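Local coordinates for mandelate racemase / muconate lactonizing enzyme family protein (Agrobacterium tumefaciens, PDB 4DXK), which probably acts as a metal-dependent lyase or racemase of the enolase superfamily, at residues L91-I94 and F95-T99; P323-L326 and C327-H331. All coordinates share one frame; numbering follows the deposited sequence.

Interaction 1: residues L91-I94 and F95-T99; sequences LWDI and FGKAT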
# COMPACT_ATOMS: atom_id res chain seq x y z
N LEU A 91 41.74 -4.00 -10.97
CA LEU A 91 41.46 -3.61 -12.35
C LEU A 91 41.40 -2.10 -12.52
O LEU A 91 41.90 -1.56 -13.51
CB LEU A 91 40.17 -4.23 -12.88
CG LEU A 91 40.10 -5.75 -12.93
CD1 LEU A 91 38.77 -6.17 -13.53
CD2 LEU A 91 41.28 -6.34 -13.71
N TRP A 92 40.79 -1.41 -11.56
CA TRP A 92 40.75 0.05 -11.64
C TRP A 92 42.16 0.65 -11.56
O TRP A 92 42.47 1.64 -12.23
CB TRP A 92 39.79 0.61 -10.58
CG TRP A 92 38.36 0.48 -11.00
CD1 TRP A 92 37.50 -0.52 -10.67
CD2 TRP A 92 37.66 1.35 -11.88
NE1 TRP A 92 36.28 -0.31 -11.27
CE2 TRP A 92 36.36 0.83 -12.03
CE3 TRP A 92 38.00 2.53 -12.56
CZ2 TRP A 92 35.41 1.45 -12.84
CZ3 TRP A 92 37.05 3.13 -13.36
CH2 TRP A 92 35.77 2.59 -13.49
N ASP A 93 43.02 0.06 -10.73
CA ASP A 93 44.42 0.47 -10.64
C ASP A 93 45.13 0.27 -11.99
O ASP A 93 45.81 1.18 -12.46
CB ASP A 93 45.09 -0.34 -9.52
CG ASP A 93 46.45 0.19 -9.11
OD1 ASP A 93 46.68 1.43 -9.12
OD2 ASP A 93 47.29 -0.66 -8.76
N ILE A 94 44.94 -0.88 -12.63
CA ILE A 94 45.51 -1.11 -13.96
C ILE A 94 45.00 -0.07 -14.97
O ILE A 94 45.78 0.48 -15.73
CB ILE A 94 45.17 -2.53 -14.48
CG1 ILE A 94 46.00 -3.57 -13.73
CG2 ILE A 94 45.39 -2.65 -15.98
CD1 ILE A 94 45.47 -4.97 -13.86
N PHE A 95 43.69 0.18 -14.97
CA PHE A 95 43.08 1.11 -15.91
C PHE A 95 43.69 2.51 -15.72
O PHE A 95 44.05 3.18 -16.69
CB PHE A 95 41.56 1.07 -15.68
CG PHE A 95 40.72 1.89 -16.64
CD1 PHE A 95 41.21 2.35 -17.86
CD2 PHE A 95 39.40 2.18 -16.31
CE1 PHE A 95 40.38 3.09 -18.71
CE2 PHE A 95 38.59 2.92 -17.15
CZ PHE A 95 39.08 3.36 -18.35
N GLY A 96 43.86 2.93 -14.46
CA GLY A 96 44.50 4.20 -14.18
C GLY A 96 45.94 4.27 -14.67
O GLY A 96 46.37 5.24 -15.30
N LYS A 97 46.71 3.22 -14.39
CA LYS A 97 48.08 3.19 -14.87
C LYS A 97 48.16 3.19 -16.40
O LYS A 97 49.03 3.84 -16.97
CB LYS A 97 48.82 1.99 -14.30
CG LYS A 97 49.04 2.09 -12.81
CD LYS A 97 49.78 0.87 -12.30
CE LYS A 97 49.83 0.87 -10.79
NZ LYS A 97 50.64 -0.26 -10.26
N ALA A 98 47.26 2.46 -17.05
CA ALA A 98 47.26 2.38 -18.52
C ALA A 98 46.96 3.72 -19.17
O ALA A 98 47.40 4.00 -20.29
CB ALA A 98 46.26 1.33 -18.99
N THR A 99 46.19 4.55 -18.47
CA THR A 99 45.76 5.84 -19.02
C THR A 99 46.49 7.02 -18.39
O THR A 99 46.21 8.17 -18.75
CB THR A 99 44.25 6.07 -18.82
OG1 THR A 99 43.92 5.98 -17.42
CG2 THR A 99 43.45 5.03 -19.60
O HOH W 1 49.67 -0.38 -7.62
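Phe95 turns the edge of its ring, near the ring plane, to the six-membered ring of Trp92, three residues earlier on helix 79-99 of the N-terminal capping domain. CZ3 of Trp92 lies 3.9 Å from CD2 of Phe95, and the planes meet at 45° with centroids 5.8 Å apart, so the pair is oblique and neither stacked nor T-shaped. The two side chains run alongside each other because Trp92 has CG beside its backbone N (chi1 -78°) while Phe95 has CG anti to its own (chi1 -175°). Ile61 of helix 61-68 and Leu106 of helix 103-106 touch both side chains; Trp92 NE1 is hydrogen-bonded to Ser299 OG of the barrel, and Phe95 packs on Gln105 of a second subunit.

The charged pair Asp93 and Lys97 is spaced i to i+4. The lysine chain is extended beyond CG, and its NZ is 3.7 Å from Asp93 OD2, a long salt bridge. A water lies within hydrogen-bonding distance of Asp93 OD2, at 2.7 Å, and accepts from Lys97 NZ at 2.8 Å. Both groups have further partners: the backbone N of Leu376 and Leu31 for the carboxylate, Thr29 O for the ammonium. Successive i to i+4 backbone hydrogen bonds, such as Lys97 N to Asp93 O, hold the turn. One turn on, Thr99 OG1 donates to Phe95 O at 2.9 Å.

Interaction 2: residues P323-L326 and C327-H331; sequences PVVL and CASTH
Ser329 and Thr330 each return a hydroxyl to the carbonyl four residues back, Val325 O and Leu326 O, within helix 323-335 of the enolase-type barrel domain.

The backbone bonds are those of a regular alpha-helix. Ala328 N to Val324 O is nearly straight, with an N-H...O angle of 177°. Glu33, from the N-terminal domain, takes the first-turn N-H groups of Val324 and Val325 on its two carboxylate oxygens.

The hydroxyl bonds give two carbonyls a second donor each. Ser329 OG reaches Val325 O at 2.7 Å from above the carbonyl plane, while Ser329 N approaches from the opposite face. Leu326 O is likewise gripped from both faces, by Thr330 N and by Thr330 OG1. Both hydroxyls can fold back because they sit anti to their own carbonyl carbon, at chi1 -63° in Ser329 and -57° in Thr330.

Van der Waals contacts of methyl groups with the two hydroxyl oxygens complete the turn. Val325 CG1 comes to 3.8 Å from Ser329 OG. Leu326 runs alongside Thr330 and brings its CD1 to 4.1 Å from Thr330 OG1.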
# COMPACT_ATOMS: atom_id res chain seq x y z
N PRO A 323 45.15 -0.11 3.92
CA PRO A 323 45.50 1.17 3.28
C PRO A 323 44.97 1.28 1.85
O PRO A 323 44.65 2.37 1.40
CB PRO A 323 47.03 1.17 3.30
CG PRO A 323 47.42 -0.28 3.39
CD PRO A 323 46.35 -0.92 4.22
N VAL A 324 44.90 0.16 1.13
CA VAL A 324 44.40 0.22 -0.25
C VAL A 324 42.91 0.55 -0.26
O VAL A 324 42.46 1.37 -1.06
CB VAL A 324 44.71 -1.08 -1.02
CG1 VAL A 324 44.05 -1.06 -2.39
CG2 VAL A 324 46.20 -1.29 -1.14
N VAL A 325 42.14 -0.07 0.63
CA VAL A 325 40.72 0.27 0.74
C VAL A 325 40.54 1.73 1.13
O VAL A 325 39.70 2.42 0.57
CB VAL A 325 39.95 -0.69 1.67
CG1 VAL A 325 38.56 -0.15 2.02
CG2 VAL A 325 39.82 -2.04 1.00
N LEU A 326 41.33 2.23 2.08
CA LEU A 326 41.24 3.64 2.41
C LEU A 326 41.51 4.51 1.18
O LEU A 326 40.77 5.46 0.89
CB LEU A 326 42.20 4.00 3.55
CG LEU A 326 42.30 5.50 3.86
CD1 LEU A 326 40.97 6.07 4.35
CD2 LEU A 326 43.39 5.78 4.88
N CYS A 327 42.55 4.17 0.43
CA CYS A 327 42.92 4.97 -0.72
C CYS A 327 41.86 4.92 -1.83
O CYS A 327 41.42 5.96 -2.34
CB CYS A 327 44.28 4.52 -1.26
SG CYS A 327 44.79 5.46 -2.67
N ALA A 328 41.46 3.72 -2.24
CA ALA A 328 40.46 3.59 -3.29
C ALA A 328 39.12 4.23 -2.88
O ALA A 328 38.41 4.81 -3.70
CB ALA A 328 40.29 2.14 -3.68
N SER A 329 38.79 4.13 -1.59
CA SER A 329 37.58 4.77 -1.10
C SER A 329 37.68 6.28 -1.21
O SER A 329 36.69 6.97 -1.50
CB SER A 329 37.30 4.38 0.35
OG SER A 329 37.06 2.98 0.45
N THR A 330 38.87 6.82 -0.94
CA THR A 330 39.08 8.25 -1.07
C THR A 330 38.91 8.70 -2.52
O THR A 330 38.30 9.73 -2.78
CB THR A 330 40.43 8.68 -0.46
OG1 THR A 330 40.48 8.27 0.91
CG2 THR A 330 40.59 10.18 -0.51
N HIS A 331 39.42 7.91 -3.48
CA HIS A 331 39.16 8.22 -4.90
C HIS A 331 37.66 8.30 -5.17
O HIS A 331 37.17 9.23 -5.82
CB HIS A 331 39.78 7.18 -5.83
CG HIS A 331 41.26 7.31 -6.00
ND1 HIS A 331 41.84 8.14 -6.94
CD2 HIS A 331 42.29 6.71 -5.35
CE1 HIS A 331 43.15 8.04 -6.86
NE2 HIS A 331 43.45 7.18 -5.90

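From the N terminus, the chain first forms interaction 1, near the end of helix 79-99 in the capping domain, and much later interaction 2, at the start of helix 323-335 in the barrel domain. Each closes just single turns of its own helix, so the two stand in series and neither nest nor cross. Their centres are 15 Å apart and their nearest atoms about 7 Å, without touching. Other residues connect them: strand 30-35 supplies Leu31 to interaction 1 and Glu33 to interaction 2, while Leu376 offers its N to Asp93 and its O to His331. Both sites therefore border the junction between capping and barrel domains.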